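Local coordinates for mandelate racemase / muconate lactonizing enzyme, C-terminal domain protein (Pseudovibrio sp. JE062, PDB 4JHM), which is of unknown function but belongs to the enolase superfamily, in which an N-terminal capping domain is joined to a C-terminal beta/alpha barrel, at residues I39-F43 against P106-A111; G99-A103 against T274-G278; G199-P203 against A223-D229; V257-S262 against I288-K294. All blocks are in the same frame, centred on the assembly; numbering follows the deposited sequence.

Contact 1 (I39-F43 against P106-A111); sequences IVRLF and PIDIAA
In the N-terminal domain of this enolase-superfamily fold, an antiparallel sheet is backed by helices, and here Val40 and Leu42 of strand 34-44 meet Pro106, Ile107 and Ala110 of helix 100-119. The local axes come within 8.2 Å of each other at a signed angle of -41°. Both strand residues direct their CB atoms toward the helix, and Ile39 and Arg41 point away.

Val40 reaches the helix with one branch. CG2 stands beside the backbone N and lies 3.7 Å from Pro106 CB, the two side chains crossing at about a right angle; the same methyl is 4.3 Å from Ile107 CG1. Two residues along the strand, Leu42 meets Ala110, one helical turn beyond Pro106: with CG anti to the carbonyl carbon (chi1 -59°), it carries CD1 onto Ala110 CB. CD1 also lies 4.0 Å from Ile107 O. Leu70 of helix 65-73 closes on both Val40 and Ile107.

The strand spends its backbone bonds on its sheet neighbours, Val40 on Gly52 and Leu42 on Gly50, while Ala110 N bonds to Pro106 O within the helix. Sheet and helix are therefore joined by buried, apolar side-chain contact, with no directional bond between the segments.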
loop_
_atom_site.group_PDB
_atom_site.type_symbol
_atom_site.label_atom_id
_atom_site.label_comp_id
_atom_site.label_asym_id
_atom_site.label_seq_id
_atom_site.Cartn_x
_atom_site.Cartn_y
_atom_site.Cartn_z
ATOM N N ILE A 39 -43.005 -19.299 5.070
ATOM C CA ILE A 39 -43.735 -18.505 4.095
ATOM C C ILE A 39 -44.450 -17.323 4.732
ATOM O O ILE A 39 -45.156 -17.472 5.731
ATOM C CB ILE A 39 -44.764 -19.357 3.337
ATOM C CG1 ILE A 39 -44.049 -20.328 2.398
ATOM C CG2 ILE A 39 -45.704 -18.465 2.544
ATOM C CD1 ILE A 39 -44.971 -21.311 1.708
ATOM N N VAL A 40 -44.247 -16.149 4.138
ATOM C CA VAL A 40 -44.980 -14.947 4.503
ATOM C C VAL A 40 -45.974 -14.622 3.399
ATOM O O VAL A 40 -45.577 -14.394 2.255
ATOM C CB VAL A 40 -44.045 -13.736 4.665
ATOM C CG1 VAL A 40 -44.855 -12.479 4.943
ATOM C CG2 VAL A 40 -43.036 -13.978 5.774
ATOM N N ARG A 41 -47.261 -14.606 3.738
ATOM C CA ARG A 41 -48.293 -14.229 2.783
ATOM C C ARG A 41 -48.931 -12.904 3.191
ATOM O O ARG A 41 -49.588 -12.820 4.226
ATOM C CB ARG A 41 -49.370 -15.313 2.682
ATOM C CG ARG A 41 -50.002 -15.391 1.300
ATOM C CD ARG A 41 -51.514 -15.472 1.347
ATOM N NE ARG A 41 -52.006 -16.812 1.654
ATOM C CZ ARG A 41 -53.208 -17.262 1.305
ATOM N NH1 ARG A 41 -54.044 -16.486 0.627
ATOM N NH2 ARG A 41 -53.577 -18.492 1.625
ATOM N N LEU A 42 -48.738 -11.873 2.373
ATOM C CA LEU A 42 -49.271 -10.550 2.671
ATOM C C LEU A 42 -50.572 -10.314 1.918
ATOM O O LEU A 42 -50.697 -10.686 0.753
ATOM C CB LEU A 42 -48.268 -9.467 2.276
ATOM C CG LEU A 42 -46.894 -9.506 2.944
ATOM C CD1 LEU A 42 -45.968 -8.506 2.270
ATOM C CD2 LEU A 42 -46.993 -9.227 4.437
ATOM N N PHE A 43 -51.531 -9.687 2.593
ATOM C CA PHE A 43 -52.797 -9.309 1.978
ATOM C C PHE A 43 -52.905 -7.786 1.912
ATOM O O PHE A 43 -52.217 -7.079 2.648
ATOM C CB PHE A 43 -53.971 -9.867 2.784
ATOM C CG PHE A 43 -54.097 -11.367 2.737
ATOM C CD1 PHE A 43 -54.774 -11.989 1.697
ATOM C CD2 PHE A 43 -53.566 -12.153 3.748
ATOM C CE1 PHE A 43 -54.906 -13.367 1.658
ATOM C CE2 PHE A 43 -53.698 -13.530 3.716
ATOM C CZ PHE A 43 -54.371 -14.139 2.673
ATOM N N PRO A 106 -38.195 -12.509 3.377
ATOM C CA PRO A 106 -39.487 -12.879 2.786
ATOM C C PRO A 106 -40.507 -11.734 2.752
ATOM O O PRO A 106 -41.346 -11.682 1.855
ATOM C CB PRO A 106 -39.987 -14.008 3.696
ATOM C CG PRO A 106 -38.791 -14.479 4.453
ATOM C CD PRO A 106 -37.902 -13.282 4.593
ATOM N N ILE A 107 -40.438 -10.828 3.722
ATOM C CA ILE A 107 -41.384 -9.720 3.780
ATOM C C ILE A 107 -41.100 -8.744 2.645
ATOM O O ILE A 107 -42.010 -8.331 1.936
ATOM C CB ILE A 107 -41.321 -8.972 5.128
ATOM C CG1 ILE A 107 -41.531 -9.947 6.293
ATOM C CG2 ILE A 107 -42.366 -7.866 5.173
ATOM C CD1 ILE A 107 -41.054 -9.421 7.629
ATOM N N ASP A 108 -39.836 -8.375 2.470
ATOM C CA ASP A 108 -39.460 -7.499 1.364
ATOM C C ASP A 108 -39.868 -8.143 0.045
ATOM O O ASP A 108 -40.455 -7.497 -0.825
ATOM C CB ASP A 108 -37.953 -7.230 1.375
ATOM C CG ASP A 108 -37.465 -6.565 0.095
ATOM O OD1 ASP A 108 -37.278 -7.280 -0.914
ATOM O OD2 ASP A 108 -37.256 -5.331 0.104
ATOM N N ILE A 109 -39.564 -9.428 -0.085
ATOM C CA ILE A 109 -39.839 -10.168 -1.305
ATOM C C ILE A 109 -41.332 -10.169 -1.613
ATOM O O ILE A 109 -41.741 -9.968 -2.757
ATOM C CB ILE A 109 -39.321 -11.614 -1.193
ATOM C CG1 ILE A 109 -37.791 -11.625 -1.240
ATOM C CG2 ILE A 109 -39.880 -12.473 -2.318
ATOM C CD1 ILE A 109 -37.168 -12.899 -0.717
ATOM N N ALA A 110 -42.137 -10.383 -0.579
ATOM C CA ALA A 110 -43.586 -10.426 -0.727
ATOM C C ALA A 110 -44.150 -9.090 -1.214
ATOM O O ALA A 110 -45.208 -9.047 -1.842
ATOM C CB ALA A 110 -44.232 -10.823 0.590
ATOM N N ALA A 111 -43.448 -8.000 -0.918
ATOM C CA ALA A 111 -43.877 -6.685 -1.379
ATOM C C ALA A 111 -43.627 -6.550 -2.874
ATOM O O ALA A 111 -44.464 -6.021 -3.603
ATOM C CB ALA A 111 -43.155 -5.587 -0.620
#

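Contact 2 (G99-A103 against T274-G278); sequences GGLPA and TVCGG
Leu101 O and Gly277 N are bridged by one hydroxyl, Ser105 OG, which bonds to both. The bridge lies between the domains of the enolase-superfamily fold, where the first turn of helix 100-119 from the N-terminal domain meets the barrel-domain loop that leads into helix 279-291. The CA atoms of Pro102 and Val275 are 4.1 Å apart, those of Leu101 and Gly277 4.8 Å, a spacing at which backbone meets backbone.

Val275 O faces the start of the helix. It lies 3.0 Å from Leu101 CB and 3.2 Å from Pro102 N, but that nitrogen, closed into its ring, has no hydrogen to offer, so the approach is not a hydrogen bond. Leu101 keeps CG beside its backbone N (chi1 -60°), which leaves CD1 3.8 Å from Cys276 O. Gly277 takes a phi of 121°, where a side chain would jam against the preceding carbonyl O, and Gly278 after it is the N-cap of helix 279-291. At the other end of the loop, Thr274 O bonds to Thr54 OG1 of the N-terminal domain, a second polar tie across the domain boundary.

Trp98 of the second subunit packs on both Pro102 and Val275. Those two side chains also approach each other, Pro102 CG standing 4.3 Å from Val275 CG1.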
loop_
_atom_site.group_PDB
_atom_site.type_symbol
_atom_site.label_atom_id
_atom_site.label_comp_id
_atom_site.label_asym_id
_atom_site.label_seq_id
_atom_site.Cartn_x
_atom_site.Cartn_y
_atom_site.Cartn_z
ATOM N N GLY A 99 -33.180 -12.920 14.392
ATOM C CA GLY A 99 -33.401 -13.586 13.114
ATOM C C GLY A 99 -32.607 -12.912 12.008
ATOM O O GLY A 99 -32.062 -13.571 11.121
ATOM N N GLY A 100 -32.550 -11.588 12.058
ATOM C CA GLY A 100 -31.773 -10.818 11.095
ATOM C C GLY A 100 -32.364 -10.752 9.699
ATOM O O GLY A 100 -33.580 -10.801 9.515
ATOM N N LEU A 101 -31.482 -10.642 8.710
ATOM C CA LEU A 101 -31.879 -10.414 7.324
ATOM C C LEU A 101 -32.621 -11.610 6.728
ATOM O O LEU A 101 -33.542 -11.435 5.929
ATOM C CB LEU A 101 -30.650 -10.065 6.478
ATOM C CG LEU A 101 -29.892 -8.799 6.909
ATOM C CD1 LEU A 101 -28.583 -8.639 6.154
ATOM C CD2 LEU A 101 -30.753 -7.564 6.718
ATOM N N PRO A 102 -32.223 -12.832 7.111
ATOM C CA PRO A 102 -32.951 -14.021 6.666
ATOM C C PRO A 102 -34.428 -13.973 7.033
ATOM O O PRO A 102 -35.281 -14.314 6.215
ATOM C CB PRO A 102 -32.259 -15.159 7.419
ATOM C CG PRO A 102 -30.878 -14.659 7.659
ATOM C CD PRO A 102 -31.010 -13.179 7.870
ATOM N N ALA A 103 -34.718 -13.552 8.259
ATOM C CA ALA A 103 -36.089 -13.493 8.745
ATOM C C ALA A 103 -36.877 -12.353 8.093
ATOM O O ALA A 103 -38.105 -12.378 8.072
ATOM C CB ALA A 103 -36.098 -13.343 10.259
ATOM N N THR A 274 -33.288 -14.483 -0.339
ATOM C CA THR A 274 -34.014 -14.883 0.862
ATOM C C THR A 274 -33.139 -14.841 2.110
ATOM O O THR A 274 -33.541 -15.331 3.169
ATOM C CB THR A 274 -34.548 -16.318 0.728
ATOM O OG1 THR A 274 -33.447 -17.228 0.643
ATOM C CG2 THR A 274 -35.412 -16.453 -0.508
ATOM N N VAL A 275 -31.943 -14.267 1.986
ATOM C CA VAL A 275 -31.016 -14.185 3.109
ATOM C C VAL A 275 -30.495 -12.767 3.326
ATOM O O VAL A 275 -30.441 -12.292 4.462
ATOM C CB VAL A 275 -29.813 -15.132 2.920
ATOM C CG1 VAL A 275 -28.714 -14.804 3.918
ATOM C CG2 VAL A 275 -30.237 -16.581 3.078
ATOM N N CYS A 276 -30.116 -12.087 2.246
ATOM C CA CYS A 276 -29.437 -10.792 2.367
ATOM C C CYS A 276 -30.380 -9.598 2.528
ATOM O O CYS A 276 -29.929 -8.458 2.573
ATOM C CB CYS A 276 -28.499 -10.562 1.179
ATOM S SG CYS A 276 -29.309 -10.388 -0.425
ATOM N N GLY A 277 -31.681 -9.850 2.620
ATOM C CA GLY A 277 -32.643 -8.772 2.828
ATOM C C GLY A 277 -33.695 -8.638 1.741
ATOM O O GLY A 277 -34.397 -7.629 1.678
ATOM N N GLY A 278 -33.801 -9.649 0.883
ATOM C CA GLY A 278 -34.833 -9.680 -0.147
ATOM C C GLY A 278 -34.395 -9.136 -1.496
ATOM O O GLY A 278 -33.237 -8.776 -1.696
#

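Contact 3 (G199-P203 against A223-D229); sequences GFYTP and APVSDYD
Two neighbouring beta/alpha loops of the barrel domain meet here at the C-terminal ends of strands 192-196 and 220-222, with Gly199 set against Ala223 and Val225; this end of a beta/alpha barrel is the one that usually bears the active site. The CA atoms of Gly199 and Val225 are 3.6 Å apart, so the backbones themselves touch.

The firm bond is Gly199 N to Ala223 O, 2.7 Å long with an N-H...O angle of 146°. Its donor sits above the carbonyl plane, 36° out of it, and Thr197 OG1 also bonds to this oxygen. A weak second bond of 3.4 Å runs from Tyr201 N to Pro224 O. Both N-H donors thus come from 199-203 and both acceptors from 223-229; only a CA-H...O contact, Val225 CA to Gly199 O, runs in reverse.

Val225 and Pro203 cross at about a right angle. Val225 holds CG1 anti to its carbonyl carbon (chi1 -68°), which brings that methyl 3.2 Å from Tyr201 O and 4.2 Å from Pro203 CD. The Tyr201 ring leads away, its OH bonded to Asp175. Beyond Val225, an ST turn in which Ser226 OG accepts from Tyr228 N at 3.2 Å and a type I turn shape the chain up to Asp229, the N-cap of helix 230-239. Asp229 OD2 bonds to Thr232, and Thr202 caps helix 203-215 at Gln205 N.

Because the cross-loop bonds are made by backbone atoms, the pairing depends on the path of the main chain more than on side-chain polarity, with Val225 CG1 packing on Tyr201 and Pro203.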
loop_
_atom_site.group_PDB
_atom_site.type_symbol
_atom_site.label_atom_id
_atom_site.label_comp_id
_atom_site.label_asym_id
_atom_site.label_seq_id
_atom_site.Cartn_x
_atom_site.Cartn_y
_atom_site.Cartn_z
ATOM N N GLY A 199 -16.672 -24.447 3.330
ATOM C CA GLY A 199 -15.770 -23.726 4.219
ATOM C C GLY A 199 -14.960 -24.570 5.185
ATOM O O GLY A 199 -14.271 -24.026 6.040
ATOM N N PHE A 200 -15.004 -25.889 5.046
ATOM C CA PHE A 200 -14.362 -26.755 6.037
ATOM C C PHE A 200 -12.917 -27.165 5.737
ATOM O O PHE A 200 -12.280 -27.787 6.573
ATOM C CB PHE A 200 -15.223 -27.997 6.299
ATOM C CG PHE A 200 -16.553 -27.687 6.940
ATOM C CD1 PHE A 200 -16.730 -26.525 7.692
ATOM C CD2 PHE A 200 -17.620 -28.562 6.809
ATOM C CE1 PHE A 200 -17.947 -26.238 8.281
ATOM C CE2 PHE A 200 -18.839 -28.281 7.401
ATOM C CZ PHE A 200 -19.003 -27.118 8.136
ATOM N N TYR A 201 -12.390 -26.814 4.569
ATOM C CA TYR A 201 -10.995 -27.134 4.241
ATOM C C TYR A 201 -10.005 -26.259 5.006
ATOM O O TYR A 201 -10.376 -25.250 5.607
ATOM C CB TYR A 201 -10.726 -26.949 2.747
ATOM C CG TYR A 201 -11.112 -28.108 1.856
ATOM C CD1 TYR A 201 -12.044 -29.056 2.258
ATOM C CD2 TYR A 201 -10.567 -28.225 0.587
ATOM C CE1 TYR A 201 -12.401 -30.102 1.426
ATOM C CE2 TYR A 201 -10.925 -29.256 -0.254
ATOM C CZ TYR A 201 -11.841 -30.193 0.169
ATOM O OH TYR A 201 -12.184 -31.223 -0.676
ATOM N N THR A 202 -8.737 -26.659 4.961
ATOM C CA THR A 202 -7.652 -25.859 5.505
ATOM C C THR A 202 -7.010 -25.074 4.370
ATOM O O THR A 202 -6.909 -25.574 3.253
ATOM C CB THR A 202 -6.569 -26.747 6.129
ATOM O OG1 THR A 202 -5.820 -27.390 5.091
ATOM C CG2 THR A 202 -7.195 -27.793 7.017
ATOM N N PRO A 203 -6.572 -23.840 4.646
ATOM C CA PRO A 203 -5.920 -23.024 3.627
ATOM C C PRO A 203 -5.039 -23.827 2.666
ATOM O O PRO A 203 -5.130 -23.645 1.455
ATOM C CB PRO A 203 -5.078 -22.066 4.461
ATOM C CG PRO A 203 -5.896 -21.860 5.694
ATOM C CD PRO A 203 -6.699 -23.116 5.920
ATOM N N ALA A 223 -16.790 -21.724 -1.491
ATOM C CA ALA A 223 -16.632 -21.852 -0.048
ATOM C C ALA A 223 -15.452 -22.755 0.307
ATOM O O ALA A 223 -15.633 -23.791 0.944
ATOM C CB ALA A 223 -17.913 -22.396 0.568
ATOM N N PRO A 224 -14.240 -22.369 -0.113
ATOM C CA PRO A 224 -13.055 -23.171 0.180
ATOM C C PRO A 224 -12.793 -23.253 1.676
ATOM O O PRO A 224 -12.570 -24.341 2.203
ATOM C CB PRO A 224 -11.925 -22.422 -0.532
ATOM C CG PRO A 224 -12.440 -21.037 -0.764
ATOM C CD PRO A 224 -13.926 -21.166 -0.901
ATOM N N VAL A 225 -12.840 -22.107 2.348
ATOM C CA VAL A 225 -12.647 -22.034 3.794
ATOM C C VAL A 225 -13.671 -21.079 4.422
ATOM O O VAL A 225 -14.616 -20.631 3.758
ATOM C CB VAL A 225 -11.217 -21.580 4.139
ATOM C CG1 VAL A 225 -10.216 -22.653 3.755
ATOM C CG2 VAL A 225 -10.874 -20.281 3.434
ATOM N N SER A 226 -13.496 -20.780 5.704
ATOM C CA SER A 226 -14.372 -19.837 6.380
ATOM C C SER A 226 -14.406 -18.526 5.618
ATOM O O SER A 226 -13.361 -17.984 5.271
ATOM C CB SER A 226 -13.879 -19.568 7.794
ATOM O OG SER A 226 -14.492 -18.406 8.320
ATOM N N ASP A 227 -15.606 -18.012 5.377
ATOM C CA ASP A 227 -15.773 -16.763 4.643
ATOM C C ASP A 227 -15.041 -15.600 5.298
ATOM O O ASP A 227 -14.775 -14.593 4.644
ATOM C CB ASP A 227 -17.253 -16.399 4.533
ATOM C CG ASP A 227 -17.937 -17.101 3.401
ATOM O OD1 ASP A 227 -17.420 -18.149 2.958
ATOM O OD2 ASP A 227 -18.992 -16.600 2.954
ATOM N N TYR A 228 -14.735 -15.724 6.584
ATOM C CA TYR A 228 -14.140 -14.613 7.319
ATOM C C TYR A 228 -12.622 -14.628 7.259
ATOM O O TYR A 228 -11.978 -13.709 7.747
ATOM C CB TYR A 228 -14.617 -14.617 8.771
ATOM C CG TYR A 228 -16.110 -14.474 8.869
ATOM C CD1 TYR A 228 -16.729 -13.269 8.556
ATOM C CD2 TYR A 228 -16.908 -15.545 9.239
ATOM C CE1 TYR A 228 -18.099 -13.131 8.629
ATOM C CE2 TYR A 228 -18.281 -15.417 9.317
ATOM C CZ TYR A 228 -18.869 -14.207 9.012
ATOM O OH TYR A 228 -20.235 -14.075 9.080
ATOM N N ASP A 229 -12.062 -15.673 6.661
ATOM C CA ASP A 229 -10.623 -15.782 6.503
ATOM C C ASP A 229 -10.222 -15.040 5.242
ATOM O O ASP A 229 -9.828 -15.641 4.255
ATOM C CB ASP A 229 -10.200 -17.245 6.416
ATOM C CG ASP A 229 -8.696 -17.411 6.277
ATOM O OD1 ASP A 229 -7.975 -16.398 6.119
ATOM O OD2 ASP A 229 -8.230 -18.566 6.320
#

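Contact 4 (V257-S262 against I288-K294); sequences VTHALS and IAAGHSK
Helix 254-262 and the end of helix 279-291 draw level at two points, Thr258 with Ile288 and Leu261 with His292, where the CA atoms are 6.9 and 6.8 Å apart. A Schellman motif ends the second helix: Ser293, at positive phi, is its C-prime residue, and the bonds are Lys294 N to Ala289 O and Ser293 N to Ala290 O. Ala289 O also takes His292 N, from the opposite face of its plane.

The His292 ring, with CG anti to its carbonyl carbon (chi1 -79°), lies against Leu261. Leu261 CB sits over one ring face, 3.6 Å from the centroid and only 10° off the normal, a CH-pi contact; CD1 lies beside the ring and also 3.9 Å from Ala289 CA. Ser262 OG approaches the ring at its edge, 3.4 Å from His292 CE1. That hydroxyl donates to Thr258 O at 3.0 Å, from the face of the carbonyl opposite to Ser262 N.

Lys294 slides past Leu261 in the opposite direction, CD 4.1 Å from Leu261 CD2, its extended chain carrying NZ to Trp266 O. At the other end, Ile288 CG2, anti to its own backbone N, meets Val257 CG1 at 4.1 Å and also touches Thr258 OG1, whose bond goes to Leu254 O.

Other subunits close in: Thr258 and His292 pack on His292 and Thr258 of the fourth subunit, and Lys231 of the fifth bonds to Ser262 O. With Ser262 OG bonded inside its helix, and Thr258 OG1 and Lys294 NZ outside both segments, van der Waals contact and the ring face of His292 carry the union.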
loop_
_atom_site.group_PDB
_atom_site.type_symbol
_atom_site.label_atom_id
_atom_site.label_comp_id
_atom_site.label_asym_id
_atom_site.label_seq_id
_atom_site.Cartn_x
_atom_site.Cartn_y
_atom_site.Cartn_z
ATOM N N VAL A 257 -19.930 -6.874 0.764
ATOM C CA VAL A 257 -19.739 -7.264 -0.630
ATOM C C VAL A 257 -18.814 -6.279 -1.335
ATOM O O VAL A 257 -17.927 -6.668 -2.100
ATOM C CB VAL A 257 -21.079 -7.288 -1.391
ATOM C CG1 VAL A 257 -20.839 -7.338 -2.894
ATOM C CG2 VAL A 257 -21.933 -8.463 -0.937
ATOM N N THR A 258 -19.035 -4.995 -1.079
ATOM C CA THR A 258 -18.251 -3.956 -1.716
ATOM C C THR A 258 -16.784 -4.102 -1.350
ATOM O O THR A 258 -15.906 -4.045 -2.208
ATOM C CB THR A 258 -18.753 -2.566 -1.302
ATOM O OG1 THR A 258 -20.025 -2.322 -1.922
ATOM C CG2 THR A 258 -17.752 -1.478 -1.709
ATOM N N HIS A 259 -16.533 -4.299 -0.062
ATOM C CA HIS A 259 -15.183 -4.440 0.449
ATOM C C HIS A 259 -14.477 -5.679 -0.111
ATOM O O HIS A 259 -13.294 -5.623 -0.464
ATOM C CB HIS A 259 -15.227 -4.527 1.970
ATOM C CG HIS A 259 -13.877 -4.654 2.599
ATOM N ND1 HIS A 259 -13.300 -5.872 2.882
ATOM C CD2 HIS A 259 -12.986 -3.714 2.992
ATOM C CE1 HIS A 259 -12.114 -5.678 3.428
ATOM N NE2 HIS A 259 -11.898 -4.378 3.504
ATOM N N ALA A 260 -15.202 -6.795 -0.181
ATOM C CA ALA A 260 -14.638 -8.062 -0.644
ATOM C C ALA A 260 -14.135 -7.945 -2.079
ATOM O O ALA A 260 -13.008 -8.325 -2.397
ATOM C CB ALA A 260 -15.677 -9.169 -0.540
ATOM N N LEU A 261 -14.979 -7.418 -2.950
ATOM C CA LEU A 261 -14.584 -7.202 -4.328
ATOM C C LEU A 261 -13.436 -6.192 -4.393
ATOM O O LEU A 261 -12.470 -6.392 -5.128
ATOM C CB LEU A 261 -15.785 -6.731 -5.149
ATOM C CG LEU A 261 -16.925 -7.748 -5.248
ATOM C CD1 LEU A 261 -18.094 -7.179 -6.036
ATOM C CD2 LEU A 261 -16.433 -9.028 -5.898
ATOM N N SER A 262 -13.534 -5.127 -3.602
ATOM C CA SER A 262 -12.515 -4.075 -3.577
ATOM C C SER A 262 -11.130 -4.570 -3.161
ATOM O O SER A 262 -10.122 -3.991 -3.555
ATOM C CB SER A 262 -12.936 -2.942 -2.639
ATOM O OG SER A 262 -13.888 -2.099 -3.260
ATOM N N ILE A 288 -23.657 -3.782 -7.904
ATOM C CA ILE A 288 -22.359 -3.588 -7.271
ATOM C C ILE A 288 -21.294 -4.463 -7.928
ATOM O O ILE A 288 -20.186 -3.996 -8.213
ATOM C CB ILE A 288 -22.439 -3.852 -5.756
ATOM C CG1 ILE A 288 -23.315 -2.779 -5.102
ATOM C CG2 ILE A 288 -21.051 -3.854 -5.132
ATOM C CD1 ILE A 288 -23.660 -3.050 -3.653
ATOM N N ALA A 289 -21.634 -5.724 -8.184
ATOM C CA ALA A 289 -20.736 -6.620 -8.910
ATOM C C ALA A 289 -20.447 -6.057 -10.288
ATOM O O ALA A 289 -19.303 -6.025 -10.726
ATOM C CB ALA A 289 -21.342 -8.003 -9.035
ATOM N N ALA A 290 -21.496 -5.614 -10.972
ATOM C CA ALA A 290 -21.350 -4.993 -12.284
ATOM C C ALA A 290 -20.195 -3.993 -12.270
ATOM O O ALA A 290 -19.252 -4.109 -13.050
ATOM C CB ALA A 290 -22.646 -4.305 -12.686
ATOM N N GLY A 291 -20.268 -3.027 -11.361
ATOM C CA GLY A 291 -19.239 -1.995 -11.243
ATOM C C GLY A 291 -17.857 -2.551 -10.947
ATOM O O GLY A 291 -16.852 -1.874 -11.156
ATOM N N HIS A 292 -17.806 -3.783 -10.451
ATOM C CA HIS A 292 -16.535 -4.463 -10.219
ATOM C C HIS A 292 -16.215 -5.457 -11.336
ATOM O O HIS A 292 -15.283 -6.247 -11.214
ATOM C CB HIS A 292 -16.555 -5.182 -8.866
ATOM C CG HIS A 292 -16.333 -4.273 -7.696
ATOM N ND1 HIS A 292 -15.078 -3.859 -7.304
ATOM C CD2 HIS A 292 -17.205 -3.699 -6.833
ATOM C CE1 HIS A 292 -15.188 -3.068 -6.252
ATOM N NE2 HIS A 292 -16.468 -2.954 -5.947
ATOM N N SER A 293 -16.994 -5.416 -12.415
ATOM C CA SER A 293 -16.756 -6.252 -13.589
ATOM C C SER A 293 -16.823 -7.745 -13.277
ATOM O O SER A 293 -16.044 -8.536 -13.818
ATOM C CB SER A 293 -15.397 -5.921 -14.212
ATOM O OG SER A 293 -15.286 -4.538 -14.510
ATOM N N LYS A 294 -17.761 -8.135 -12.418
ATOM C CA LYS A 294 -17.904 -9.530 -12.049
ATOM C C LYS A 294 -19.370 -9.943 -11.972
ATOM O O LYS A 294 -20.269 -9.100 -11.954
ATOM C CB LYS A 294 -17.217 -9.807 -10.707
ATOM C CG LYS A 294 -15.810 -9.252 -10.608
ATOM C CD LYS A 294 -14.932 -10.008 -9.628
ATOM C CE LYS A 294 -13.714 -9.166 -9.275
ATOM N NZ LYS A 294 -12.559 -9.953 -8.768
#

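Contacts 1 and 2 share helix 100-119 and touch, with Asp108 and Ile109 of the first packing on Gly277 and Gly278 of the second. Contact 1 is buried within the N-terminal domain and apolar; contact 2, also largely buried, joins the two domains through close backbones and a shared serine hydroxyl. Contacts 3 and 4 both lie in the barrel domain, their nearest atoms about 8 Å apart. Contact 3, only partly buried, relies on main-chain bonds between loops, whereas contact 4 pairs helices by apolar and CH-pi packing. Contacts 2, 3 and 4 all reach other subunits, while contact 1 touches none.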